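Long-range contacts in DNA helicase RecQ (Deinococcus radiodurans, PDB 4Q48), which probably couples ATP hydrolysis to 3'-5' unwinding of duplex DNA, this chain being the helicase core with the zinc-binding and RQC domains: residues A[66-71]-A[137-142]; A[90-95]-A[113-118]; A[264-269]-A[290-295]; A[411-416]-A[507-512]; A[437-442]-A[456-461]. All blocks are in the same frame, centred on the assembly; numbering follows the deposited sequence.

Interaction 1: residues A[66-71]-A[137-142]; sequences TGIVVS and APVALF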
# COMPACT_ATOMS: atom_id res chain seq x y z
N THR A 66 4.06 -12.56 27.24
CA THR A 66 3.72 -11.26 26.71
C THR A 66 4.05 -11.09 25.22
O THR A 66 5.16 -11.42 24.79
CB THR A 66 4.47 -10.20 27.48
OG1 THR A 66 4.27 -10.42 28.88
CG2 THR A 66 4.05 -8.79 27.06
N GLY A 67 3.10 -10.57 24.44
CA GLY A 67 3.38 -10.15 23.08
C GLY A 67 4.17 -8.85 23.06
O GLY A 67 3.81 -7.88 23.70
N ILE A 68 5.25 -8.83 22.30
CA ILE A 68 6.08 -7.64 22.23
C ILE A 68 5.80 -6.98 20.89
O ILE A 68 6.21 -7.49 19.86
CB ILE A 68 7.59 -7.98 22.35
CG1 ILE A 68 7.85 -8.78 23.62
CG2 ILE A 68 8.43 -6.74 22.35
CD1 ILE A 68 7.40 -8.08 24.87
N VAL A 69 5.11 -5.84 20.90
CA VAL A 69 4.68 -5.19 19.66
C VAL A 69 5.59 -4.01 19.36
O VAL A 69 5.71 -3.08 20.15
CB VAL A 69 3.20 -4.70 19.73
CG1 VAL A 69 2.72 -4.23 18.40
CG2 VAL A 69 2.29 -5.80 20.24
N VAL A 70 6.27 -4.07 18.23
CA VAL A 70 7.11 -2.97 17.83
C VAL A 70 6.35 -1.98 16.94
O VAL A 70 5.76 -2.38 15.94
CB VAL A 70 8.32 -3.48 17.09
CG1 VAL A 70 9.40 -2.42 17.09
CG2 VAL A 70 8.81 -4.75 17.74
N SER A 71 6.36 -0.71 17.32
CA SER A 71 5.70 0.34 16.55
C SER A 71 6.30 1.73 16.82
O SER A 71 6.65 2.07 17.97
CB SER A 71 4.19 0.37 16.84
OG SER A 71 3.60 1.59 16.41
N ALA A 137 12.52 -12.38 30.38
CA ALA A 137 11.08 -12.11 30.56
C ALA A 137 10.25 -13.12 29.76
O ALA A 137 10.69 -13.64 28.73
CB ALA A 137 10.75 -10.70 30.13
N PRO A 138 9.03 -13.41 30.24
CA PRO A 138 8.23 -14.43 29.56
C PRO A 138 7.61 -13.85 28.31
O PRO A 138 6.64 -13.09 28.39
CB PRO A 138 7.18 -14.79 30.59
CG PRO A 138 7.07 -13.60 31.45
CD PRO A 138 8.41 -12.97 31.49
N VAL A 139 8.17 -14.18 27.15
CA VAL A 139 7.73 -13.56 25.92
C VAL A 139 6.98 -14.54 25.02
O VAL A 139 7.46 -15.65 24.74
CB VAL A 139 8.93 -12.98 25.13
CG1 VAL A 139 8.48 -12.40 23.82
CG2 VAL A 139 9.66 -11.94 25.96
N ALA A 140 5.80 -14.13 24.57
CA ALA A 140 5.01 -14.96 23.66
C ALA A 140 5.41 -14.77 22.19
O ALA A 140 5.40 -15.73 21.44
CB ALA A 140 3.53 -14.69 23.85
N LEU A 141 5.77 -13.54 21.79
CA LEU A 141 6.19 -13.30 20.41
C LEU A 141 6.68 -11.88 20.20
O LEU A 141 6.64 -11.05 21.09
CB LEU A 141 5.03 -13.57 19.44
CG LEU A 141 3.76 -12.74 19.71
CD1 LEU A 141 3.70 -11.48 18.79
CD2 LEU A 141 2.50 -13.58 19.60
N PHE A 142 7.16 -11.63 18.99
CA PHE A 142 7.40 -10.28 18.49
C PHE A 142 6.46 -9.97 17.33
O PHE A 142 6.43 -10.72 16.34
CB PHE A 142 8.83 -10.13 18.02
CG PHE A 142 9.84 -10.15 19.11
CD1 PHE A 142 9.98 -9.06 19.96
CD2 PHE A 142 10.63 -11.27 19.32
CE1 PHE A 142 10.93 -9.07 20.98
CE2 PHE A 142 11.56 -11.30 20.34
CZ PHE A 142 11.71 -10.19 21.17

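Interaction 2: residues A[90-95]-A[113-118]; sequences RAAFLN and GDLDLL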
# COMPACT_ATOMS: atom_id res chain seq x y z
N ARG A 90 -4.32 -6.91 29.55
CA ARG A 90 -3.31 -6.13 30.25
C ARG A 90 -2.23 -5.70 29.25
O ARG A 90 -1.62 -6.55 28.60
CB ARG A 90 -2.71 -6.95 31.39
CG ARG A 90 -3.74 -7.85 32.10
CD ARG A 90 -3.04 -8.88 32.96
NE ARG A 90 -2.72 -10.07 32.17
CZ ARG A 90 -1.94 -11.06 32.59
NH1 ARG A 90 -1.40 -11.02 33.80
NH2 ARG A 90 -1.69 -12.09 31.79
N ALA A 91 -2.00 -4.40 29.11
CA ALA A 91 -0.98 -3.93 28.19
C ALA A 91 -0.31 -2.66 28.70
O ALA A 91 -0.85 -1.98 29.57
CB ALA A 91 -1.58 -3.68 26.83
N ALA A 92 0.83 -2.31 28.12
CA ALA A 92 1.57 -1.19 28.65
C ALA A 92 2.47 -0.59 27.59
O ALA A 92 2.58 -1.14 26.49
CB ALA A 92 2.38 -1.62 29.84
N PHE A 93 3.08 0.54 27.91
CA PHE A 93 3.97 1.19 26.95
C PHE A 93 5.30 1.41 27.54
O PHE A 93 5.42 1.86 28.67
CB PHE A 93 3.46 2.56 26.50
CG PHE A 93 2.12 2.53 25.94
CD1 PHE A 93 1.89 1.92 24.72
CD2 PHE A 93 1.07 3.09 26.63
CE1 PHE A 93 0.63 1.87 24.18
CE2 PHE A 93 -0.20 3.05 26.10
CZ PHE A 93 -0.41 2.44 24.86
N LEU A 94 6.30 1.19 26.71
CA LEU A 94 7.67 1.39 27.08
C LEU A 94 8.31 2.26 25.99
O LEU A 94 8.43 1.85 24.84
CB LEU A 94 8.34 0.03 27.22
CG LEU A 94 9.67 -0.15 27.95
CD1 LEU A 94 9.43 0.02 29.44
CD2 LEU A 94 10.19 -1.56 27.65
N ASN A 95 8.72 3.47 26.37
CA ASN A 95 9.41 4.41 25.48
C ASN A 95 10.07 5.53 26.28
O ASN A 95 9.80 5.71 27.47
CB ASN A 95 8.44 5.01 24.46
CG ASN A 95 7.17 5.53 25.10
OD1 ASN A 95 7.19 6.55 25.79
ND2 ASN A 95 6.06 4.84 24.87
N GLY A 113 5.40 -11.34 34.41
CA GLY A 113 4.40 -11.98 33.56
C GLY A 113 3.04 -11.31 33.69
O GLY A 113 2.00 -11.92 33.50
N ASP A 114 3.05 -10.02 33.99
CA ASP A 114 1.84 -9.28 34.29
C ASP A 114 1.17 -8.62 33.07
O ASP A 114 0.07 -8.09 33.17
CB ASP A 114 2.17 -8.16 35.30
CG ASP A 114 2.03 -8.59 36.74
OD1 ASP A 114 1.51 -9.71 37.01
OD2 ASP A 114 2.43 -7.76 37.60
N LEU A 115 1.84 -8.65 31.93
CA LEU A 115 1.29 -8.00 30.73
C LEU A 115 0.90 -9.05 29.70
O LEU A 115 1.44 -10.18 29.68
CB LEU A 115 2.29 -7.02 30.13
CG LEU A 115 2.95 -6.13 31.19
CD1 LEU A 115 3.96 -5.16 30.57
CD2 LEU A 115 1.92 -5.42 32.00
N ASP A 116 -0.09 -8.72 28.89
CA ASP A 116 -0.42 -9.55 27.76
C ASP A 116 0.25 -8.97 26.53
O ASP A 116 0.65 -9.68 25.61
CB ASP A 116 -1.92 -9.62 27.58
CG ASP A 116 -2.59 -10.32 28.70
OD1 ASP A 116 -2.36 -11.55 28.84
OD2 ASP A 116 -3.36 -9.65 29.42
N LEU A 117 0.34 -7.65 26.53
CA LEU A 117 0.94 -6.92 25.43
C LEU A 117 1.86 -5.86 25.96
O LEU A 117 1.58 -5.22 26.97
CB LEU A 117 -0.12 -6.28 24.54
CG LEU A 117 -1.05 -7.26 23.85
CD1 LEU A 117 -2.26 -6.53 23.36
CD2 LEU A 117 -0.31 -7.96 22.74
N LEU A 118 3.00 -5.71 25.30
CA LEU A 118 3.88 -4.60 25.58
C LEU A 118 4.16 -3.85 24.29
O LEU A 118 4.75 -4.38 23.33
CB LEU A 118 5.17 -5.08 26.21
CG LEU A 118 6.08 -3.88 26.46
CD1 LEU A 118 5.49 -3.02 27.55
CD2 LEU A 118 7.47 -4.31 26.82

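Interaction 3: residues A[264-269]-A[290-295]; sequences LAYHAG and VCATVA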
# COMPACT_ATOMS: atom_id res chain seq x y z
N LEU A 264 -16.79 23.05 3.23
CA LEU A 264 -15.89 23.62 4.23
C LEU A 264 -14.44 23.34 3.88
O LEU A 264 -14.12 22.30 3.31
CB LEU A 264 -16.19 23.04 5.62
CG LEU A 264 -17.62 22.99 6.15
CD1 LEU A 264 -17.63 22.36 7.54
CD2 LEU A 264 -18.25 24.37 6.16
N ALA A 265 -13.55 24.25 4.28
CA ALA A 265 -12.13 24.04 4.07
C ALA A 265 -11.54 23.32 5.28
O ALA A 265 -12.01 23.51 6.41
CB ALA A 265 -11.42 25.36 3.82
N TYR A 266 -10.53 22.49 5.04
CA TYR A 266 -9.87 21.68 6.07
C TYR A 266 -8.43 21.45 5.62
O TYR A 266 -8.17 20.63 4.73
CB TYR A 266 -10.61 20.36 6.27
CG TYR A 266 -10.18 19.46 7.41
CD1 TYR A 266 -10.49 19.77 8.73
CD2 TYR A 266 -9.52 18.26 7.16
CE1 TYR A 266 -10.14 18.92 9.76
CE2 TYR A 266 -9.16 17.40 8.19
CZ TYR A 266 -9.46 17.74 9.49
OH TYR A 266 -9.10 16.90 10.52
N HIS A 267 -7.50 22.19 6.22
CA HIS A 267 -6.09 22.11 5.85
C HIS A 267 -5.16 22.34 7.04
O HIS A 267 -5.60 22.80 8.10
CB HIS A 267 -5.81 23.12 4.70
CG HIS A 267 -6.18 24.53 5.04
ND1 HIS A 267 -5.45 25.31 5.91
CD2 HIS A 267 -7.27 25.26 4.71
CE1 HIS A 267 -6.03 26.49 6.03
NE2 HIS A 267 -7.15 26.48 5.32
N ALA A 268 -3.88 22.06 6.85
CA ALA A 268 -2.89 22.09 7.92
C ALA A 268 -2.83 23.48 8.54
O ALA A 268 -2.34 23.68 9.66
CB ALA A 268 -1.51 21.68 7.38
N GLY A 269 -3.34 24.45 7.79
CA GLY A 269 -3.23 25.85 8.14
C GLY A 269 -3.98 26.40 9.34
O GLY A 269 -3.62 26.12 10.48
N VAL A 290 -16.43 18.24 2.67
CA VAL A 290 -15.18 18.81 3.17
C VAL A 290 -14.14 18.89 2.04
O VAL A 290 -14.01 17.95 1.25
CB VAL A 290 -14.58 17.98 4.35
CG1 VAL A 290 -13.16 18.42 4.66
CG2 VAL A 290 -15.44 18.08 5.60
N CYS A 291 -13.44 20.01 1.92
CA CYS A 291 -12.29 20.09 1.02
C CYS A 291 -10.99 20.10 1.79
O CYS A 291 -10.79 20.95 2.67
CB CYS A 291 -12.35 21.31 0.12
SG CYS A 291 -13.81 21.44 -0.87
N ALA A 292 -10.09 19.17 1.45
CA ALA A 292 -8.85 18.96 2.20
C ALA A 292 -7.66 18.62 1.29
O ALA A 292 -7.85 18.27 0.12
CB ALA A 292 -9.06 17.86 3.23
N THR A 293 -6.45 18.68 1.83
CA THR A 293 -5.23 18.41 1.05
C THR A 293 -4.79 16.96 1.22
O THR A 293 -4.58 16.25 0.23
CB THR A 293 -4.06 19.33 1.47
OG1 THR A 293 -4.03 19.45 2.89
CG2 THR A 293 -4.24 20.71 0.87
N VAL A 294 -4.60 16.57 2.48
CA VAL A 294 -4.27 15.20 2.92
C VAL A 294 -4.52 15.17 4.44
O VAL A 294 -3.84 15.89 5.18
CB VAL A 294 -2.79 14.80 2.64
CG1 VAL A 294 -2.35 13.70 3.59
CG2 VAL A 294 -2.58 14.38 1.19
N ALA A 295 -5.47 14.33 4.87
CA ALA A 295 -5.92 14.23 6.27
C ALA A 295 -7.15 13.30 6.39
O ALA A 295 -7.45 12.78 7.47
CB ALA A 295 -6.25 15.61 6.85

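Interaction 4: residues A[411-416]-A[507-512]; sequences RDLTRE and LLLRED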
# COMPACT_ATOMS: atom_id res chain seq x y z
N ARG A 411 -5.42 -1.21 -28.21
CA ARG A 411 -4.49 -1.90 -29.07
C ARG A 411 -4.05 -3.24 -28.43
O ARG A 411 -3.70 -3.28 -27.25
CB ARG A 411 -3.29 -1.01 -29.35
CG ARG A 411 -3.67 0.38 -29.76
CD ARG A 411 -2.48 1.27 -29.64
NE ARG A 411 -1.30 0.67 -30.26
CZ ARG A 411 -0.05 1.04 -29.98
NH1 ARG A 411 0.16 2.00 -29.08
NH2 ARG A 411 0.97 0.44 -30.59
N ASP A 412 -4.08 -4.32 -29.21
CA ASP A 412 -3.66 -5.61 -28.68
C ASP A 412 -2.19 -5.82 -29.04
O ASP A 412 -1.82 -5.88 -30.21
CB ASP A 412 -4.51 -6.76 -29.22
CG ASP A 412 -4.20 -8.08 -28.53
OD1 ASP A 412 -3.03 -8.25 -28.12
OD2 ASP A 412 -5.10 -8.96 -28.41
N LEU A 413 -1.34 -5.93 -28.02
CA LEU A 413 0.08 -6.11 -28.25
C LEU A 413 0.55 -7.38 -27.56
O LEU A 413 1.71 -7.53 -27.23
CB LEU A 413 0.86 -4.89 -27.77
CG LEU A 413 0.78 -3.71 -28.73
CD1 LEU A 413 1.35 -2.48 -28.09
CD2 LEU A 413 1.55 -4.06 -29.97
N THR A 414 -0.39 -8.30 -27.35
CA THR A 414 -0.14 -9.59 -26.72
C THR A 414 0.97 -10.38 -27.41
O THR A 414 1.83 -10.96 -26.77
CB THR A 414 -1.44 -10.40 -26.70
OG1 THR A 414 -2.45 -9.70 -25.95
CG2 THR A 414 -1.20 -11.79 -26.16
N ARG A 415 0.93 -10.40 -28.74
CA ARG A 415 1.88 -11.13 -29.58
C ARG A 415 3.28 -10.57 -29.37
O ARG A 415 4.28 -11.30 -29.29
CB ARG A 415 1.43 -11.01 -31.05
CG ARG A 415 2.27 -11.66 -32.14
CD ARG A 415 1.59 -11.52 -33.55
NE ARG A 415 1.36 -10.12 -33.98
CZ ARG A 415 0.22 -9.65 -34.50
NH1 ARG A 415 -0.84 -10.46 -34.67
NH2 ARG A 415 0.11 -8.36 -34.85
N GLU A 416 3.36 -9.24 -29.29
CA GLU A 416 4.64 -8.57 -29.10
C GLU A 416 5.14 -8.76 -27.67
O GLU A 416 6.35 -8.91 -27.44
CB GLU A 416 4.51 -7.07 -29.44
CG GLU A 416 4.45 -6.74 -30.95
CD GLU A 416 3.08 -7.00 -31.59
OE1 GLU A 416 2.12 -7.43 -30.91
OE2 GLU A 416 2.98 -6.77 -32.82
N LEU A 507 -1.87 -8.35 -23.49
CA LEU A 507 -1.31 -7.02 -23.21
C LEU A 507 -2.05 -5.94 -24.00
O LEU A 507 -1.94 -5.90 -25.22
CB LEU A 507 0.16 -6.96 -23.57
CG LEU A 507 0.76 -5.58 -23.41
CD1 LEU A 507 0.67 -5.16 -21.95
CD2 LEU A 507 2.19 -5.53 -23.92
N LEU A 508 -2.83 -5.08 -23.34
CA LEU A 508 -3.58 -4.04 -24.06
C LEU A 508 -3.14 -2.63 -23.68
O LEU A 508 -3.13 -2.27 -22.52
CB LEU A 508 -5.08 -4.17 -23.80
CG LEU A 508 -5.70 -5.58 -23.92
CD1 LEU A 508 -7.22 -5.55 -23.81
CD2 LEU A 508 -5.28 -6.25 -25.23
N LEU A 509 -2.85 -1.81 -24.68
CA LEU A 509 -2.63 -0.39 -24.49
C LEU A 509 -3.88 0.39 -24.95
O LEU A 509 -4.66 -0.08 -25.81
CB LEU A 509 -1.39 0.08 -25.24
CG LEU A 509 -0.01 -0.07 -24.59
CD1 LEU A 509 0.40 -1.55 -24.41
CD2 LEU A 509 1.02 0.68 -25.38
N ARG A 510 -4.10 1.56 -24.36
CA ARG A 510 -5.19 2.45 -24.81
C ARG A 510 -4.91 2.86 -26.23
O ARG A 510 -3.74 3.08 -26.57
CB ARG A 510 -5.29 3.66 -23.91
CG ARG A 510 -6.22 3.42 -22.77
CD ARG A 510 -6.08 4.50 -21.75
NE ARG A 510 -7.08 4.28 -20.71
CZ ARG A 510 -8.27 4.88 -20.67
NH1 ARG A 510 -8.59 5.80 -21.58
NH2 ARG A 510 -9.11 4.58 -19.68
N GLU A 511 -5.95 2.93 -27.07
CA GLU A 511 -5.77 3.31 -28.48
C GLU A 511 -5.18 4.70 -28.70
O GLU A 511 -4.38 4.84 -29.61
CB GLU A 511 -7.09 3.18 -29.25
CG GLU A 511 -6.96 3.21 -30.79
CD GLU A 511 -6.36 1.94 -31.40
OE1 GLU A 511 -7.06 0.90 -31.52
OE2 GLU A 511 -5.18 1.98 -31.80
N ASP A 512 -5.50 5.68 -27.85
CA ASP A 512 -4.87 7.04 -27.87
C ASP A 512 -4.03 7.43 -29.12
O ASP A 512 -4.02 8.60 -29.56
CB ASP A 512 -3.99 7.22 -26.63
CG ASP A 512 -4.78 7.70 -25.44
OD1 ASP A 512 -6.03 7.63 -25.53
OD2 ASP A 512 -4.16 8.11 -24.43

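Interaction 5: residues A[437-442]-A[456-461]; sequences TDVLLG and LPTFGV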
# COMPACT_ATOMS: atom_id res chain seq x y z
N THR A 437 16.04 -4.98 -27.39
CA THR A 437 15.41 -4.40 -28.57
C THR A 437 16.25 -4.70 -29.80
O THR A 437 15.70 -4.89 -30.90
CB THR A 437 15.20 -2.89 -28.40
OG1 THR A 437 14.43 -2.64 -27.22
CG2 THR A 437 14.53 -2.29 -29.61
N ASP A 438 17.57 -4.74 -29.61
CA ASP A 438 18.52 -5.08 -30.68
C ASP A 438 18.29 -6.50 -31.14
O ASP A 438 18.22 -6.78 -32.35
CB ASP A 438 19.98 -4.94 -30.22
CG ASP A 438 20.51 -3.52 -30.34
OD1 ASP A 438 19.98 -2.75 -31.18
OD2 ASP A 438 21.45 -3.19 -29.58
N VAL A 439 18.19 -7.40 -30.16
CA VAL A 439 17.95 -8.79 -30.45
C VAL A 439 16.64 -8.92 -31.20
O VAL A 439 16.56 -9.55 -32.26
CB VAL A 439 17.93 -9.65 -29.16
CG1 VAL A 439 17.59 -11.08 -29.49
CG2 VAL A 439 19.28 -9.56 -28.43
N LEU A 440 15.60 -8.30 -30.64
CA LEU A 440 14.29 -8.34 -31.27
C LEU A 440 14.32 -7.85 -32.72
O LEU A 440 13.61 -8.38 -33.57
CB LEU A 440 13.31 -7.51 -30.46
CG LEU A 440 12.82 -8.17 -29.17
CD1 LEU A 440 12.09 -7.16 -28.27
CD2 LEU A 440 11.90 -9.34 -29.51
N LEU A 441 15.15 -6.85 -33.01
CA LEU A 441 15.16 -6.21 -34.32
C LEU A 441 16.09 -6.91 -35.29
O LEU A 441 16.01 -6.72 -36.51
CB LEU A 441 15.59 -4.75 -34.18
CG LEU A 441 14.55 -3.79 -33.62
CD1 LEU A 441 15.16 -2.43 -33.45
CD2 LEU A 441 13.34 -3.72 -34.53
N GLY A 442 16.96 -7.75 -34.76
CA GLY A 442 17.90 -8.45 -35.60
C GLY A 442 19.02 -7.53 -36.01
O GLY A 442 19.48 -7.60 -37.15
N LEU A 456 20.86 -16.90 -32.04
CA LEU A 456 19.80 -17.53 -31.28
C LEU A 456 18.64 -17.60 -32.26
O LEU A 456 18.54 -16.76 -33.15
CB LEU A 456 19.42 -16.67 -30.07
CG LEU A 456 20.12 -16.79 -28.74
CD1 LEU A 456 21.63 -16.79 -28.91
CD2 LEU A 456 19.72 -15.57 -27.92
N PRO A 457 17.74 -18.58 -32.11
CA PRO A 457 16.60 -18.64 -33.04
C PRO A 457 15.64 -17.44 -32.94
O PRO A 457 14.88 -17.20 -33.88
CB PRO A 457 15.90 -19.93 -32.64
CG PRO A 457 16.24 -20.10 -31.22
CD PRO A 457 17.67 -19.64 -31.10
N THR A 458 15.69 -16.71 -31.83
CA THR A 458 14.82 -15.55 -31.57
C THR A 458 15.29 -14.24 -32.22
O THR A 458 14.64 -13.20 -32.11
CB THR A 458 14.68 -15.29 -30.05
OG1 THR A 458 13.54 -14.45 -29.79
CG2 THR A 458 15.90 -14.59 -29.51
N PHE A 459 16.45 -14.29 -32.87
CA PHE A 459 17.11 -13.08 -33.36
C PHE A 459 16.34 -12.49 -34.52
O PHE A 459 16.04 -13.18 -35.49
CB PHE A 459 18.55 -13.39 -33.81
CG PHE A 459 19.39 -12.17 -34.07
CD1 PHE A 459 19.73 -11.30 -33.03
CD2 PHE A 459 19.83 -11.87 -35.36
CE1 PHE A 459 20.51 -10.16 -33.27
CE2 PHE A 459 20.61 -10.74 -35.60
CZ PHE A 459 20.95 -9.88 -34.56
N GLY A 460 15.92 -11.23 -34.37
CA GLY A 460 15.23 -10.55 -35.45
C GLY A 460 13.80 -10.98 -35.66
O GLY A 460 13.18 -10.61 -36.65
N VAL A 461 13.26 -11.75 -34.72
CA VAL A 461 11.89 -12.21 -34.83
C VAL A 461 10.92 -11.02 -34.77
O VAL A 461 9.74 -11.14 -35.12
CB VAL A 461 11.55 -13.25 -33.72
CG1 VAL A 461 11.55 -12.58 -32.32
CG2 VAL A 461 10.21 -13.96 -34.02

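Interaction 1: residues A[66-71]-A[137-142]
Thr66 pairs with Val139, Gly67 with Leu141 and Ile68 with Phe142 as two parallel strands whose axes run 25° apart, with a beta bulge where the register slips by one residue between Thr66 and Gly67. Three backbone bonds join the two segments, and Ile68 bonds on to Ala143. Thr66 N gives to Pro138 O at 2.9 Å, Ala140 N to Thr66 O at 2.8 Å and Ile68 N to Leu141 O at 2.9 Å. Ile68 carries most of the side-chain contact. Its CG1 lies beside its own backbone N (chi1 -55°) and meets Val139 CG1 at 3.7 Å, the two side chains crossing at about a right angle. Its CB touches Phe142 CD1 at 3.5 Å. Ile68 and Phe142 lie side by side and point the same way. Thr66 shares their face of the sheet, and its OG1 is hydrogen-bonded to Leu115 O, just before strand 117-120. Leu141 lies on the other face, where it packs on Pro59 and Ser60 of helix 50-62. The ring of Phe142 meets that of Phe171. Strands 66-70 and 139-145 are neighbours in the middle of the parallel sheet of the first RecA-like domain, the DEAD/DEAH-box half of the helicase core.

Interaction 2: residues A[90-95]-A[113-118]
One carboxylate oxygen, Asp116 OD2, takes both the backbone N and the side-chain NE of Arg90, each at 2.9 Å from it. The backbone N uses the anti lone pair of OD2, whereas NE comes from above the carboxylate plane. Arg90 NH2 reaches Asp116 OD1 at 3.1 Å, completing a side-on, two-nitrogen salt bridge. The guanidinium and carboxylate planes are 60° apart. A bend at chi3 (-87°) turns the guanidinium back over Asp114 and Leu115. Arg90 O is also doubly held, by Asp116 N at 2.7 Å and by Leu117 N at 3.1 Å. Beyond this end the strands pair in parallel. Ala92 CB touches Leu115 CD1 at 3.9 Å, and Leu94 CD2 meets Leu118 CD2 at 4.0 Å. Val106 of helix 100-111 covers this apolar side, as expected of a beta-alpha-beta crossover. With Asp116 replaced by an alanine, the Arg90 guanidinium would probably lose its charged mate and be freer to turn, and Arg90 N would lose this acceptor. The ion pair lies on the exposed side just before strand 91-94, an outermost strand of the sheet. Charge and backbone bonds together thus probably set the register here, with apolar packing beyond.

Interaction 3: residues A[264-269]-A[290-295]
Tyr266 packs closely against Val290 and Ala292, beside the parallel pairing of strands 263-266 and 289-292. The close part of the contact starts at Leu264. Cys291 N gives a nearly straight bond to Leu264 O at 2.8 Å, with an angle of 176° at the hydrogen. One step on, Tyr266 N approaches Cys291 O at 2.8 Å, but that bond is bent and weak. Val290 is buried here, and its CG1 touches Tyr266 CB at 3.6 Å as the two side chains cross at a slant. The chi1 of Tyr266 (-173°) points CG away from its own N, and the ring extends on the same face as Val290 and Ala292. The Ala292 methyl meets the ring at its edge, CB to Tyr266 CD2 being 4.0 Å. Arg275, Val278 and Gln279 of helix 272-284 also touch the Tyr266 side chain. On the other face Ala265 packs on Val249 and Ala253 of helix 246-258.

Past Ala292 the contact becomes loose. The exposed Ala295, the last modelled residue before a gap in the chain, brings CB to 3.7 Å from Tyr266 CE2. His267 turns its ring away from the other segment. Strand 263-266 is the outermost strand on its side of the second RecA-like sheet, and helix 272-284 makes the crossover to its neighbour. Leu264 is also backbone-bonded to Ile289 of that neighbour. Between these segments, one straight and one weak backbone bond join apolar contacts round a single tyrosine, which suggests that the attachment rests mainly on the strand end of the contact.

Interaction 4: residues A[411-416]-A[507-512]
A short two-stranded antiparallel ribbon within the RQC region joins strand 410-412 to strand 508-510, near the end of the modelled chain. Arg411 and Leu509 form the hydrogen-bonded pair, with Arg411 N to Leu509 O at 2.8 Å and Leu509 N to Arg411 O at 3.1 Å. Asp412 and Leu508 are the non-hydrogen-bonded pair, and Leu508 CD2 rests against Asp412 CG. Leu413 N then gives to Leu507 O at 2.9 Å. Leu507 N in turn reaches Thr414 OG1 at 2.9 Å, a bond that ties the first turn of helix 414-426 to the ribbon. The same hydroxyl donates to Asp412 OD1 at 2.7 Å. Asp412 OD1 also accepts from Thr414 N at 2.8 Å, forming an Asx turn. Asp412 turns its carboxylate opposite its own N (chi1 -172°), which puts OD1 near both Thr414 donors. Leu413 CD1 lies over one face of the Arg411 guanidinium, toward its rim, and meets Leu509 CD1 at 3.9 Å. The charges of Arg411 and Glu511 are near each other but do not form a salt bridge. Gln476 of helix 467-479 touches Leu507 and Leu509, while Arg510 NE bonds to Ala378 O. An Asx turn thus leads from the ribbon into the first long helix of the RQC domain, a winged-helix fold in the RecQ family, close to the zinc-binding domain.

Interaction 5: residues A[437-442]-A[456-461]
Val439 O is gripped by two backbone donors, Gly460 N at 2.8 Å and Gly442 N at 3.1 Å. The bond from Gly460 comes nearly in line with the carbonyl and is close to straight, at 164°. The bond from Gly442 belongs to the Schellman motif that ends helix 433-441. The two glycines lie side by side, and both have positive phi. The Phe459 ring lies with one face against Gly442. Gly442 CA sits 3.7 Å from the ring centroid and 19° off its normal, a CH-pi contact. CG of Phe459 is anti to its backbone N (chi1 -168°), which carries the ring across to the helix end. Ring atom CD1 also meets Val439 CG1 at 4.1 Å. The same valine branch touches Thr458 CG2 at 3.9 Å, the two side chains crossing at about a right angle. A serine in place of Phe459 would probably open a gap over Gly442 and leave Val439 CG1 without its aromatic neighbour. The loop carries two overlapping beta turns, type I from Leu456 to Phe459 and type II from Thr458 to Val461. It runs between helices 446-451 and 467-479. Val448 of the former touches Phe459, and Trp470 of the latter packs on Leu440, so the end of helix 433-441 and the loop contact both helices.

Overall arrangement
Interactions 1 and 2 share one sheet. Strands 66-70 and 117-120 are neighbours in it, with probable Gly67 backbone bonds to Leu118 and to Asp116 just before the strand, and interaction 2 is nested in the loop that interaction 1 closes. Interaction 1 is buried and largely apolar, whereas interaction 2 adds an ion pair at the sheet's edge. Interaction 3 is a comparable edge pairing in the second RecA-like domain, without a salt bridge, about 38 Å from interaction 1 between centres. Interactions 4 and 5 belong to the RQC domain, with centres about 20 Å apart. Both are partly buried. The first is an antiparallel ribbon, the second a helix end against which a loop packs.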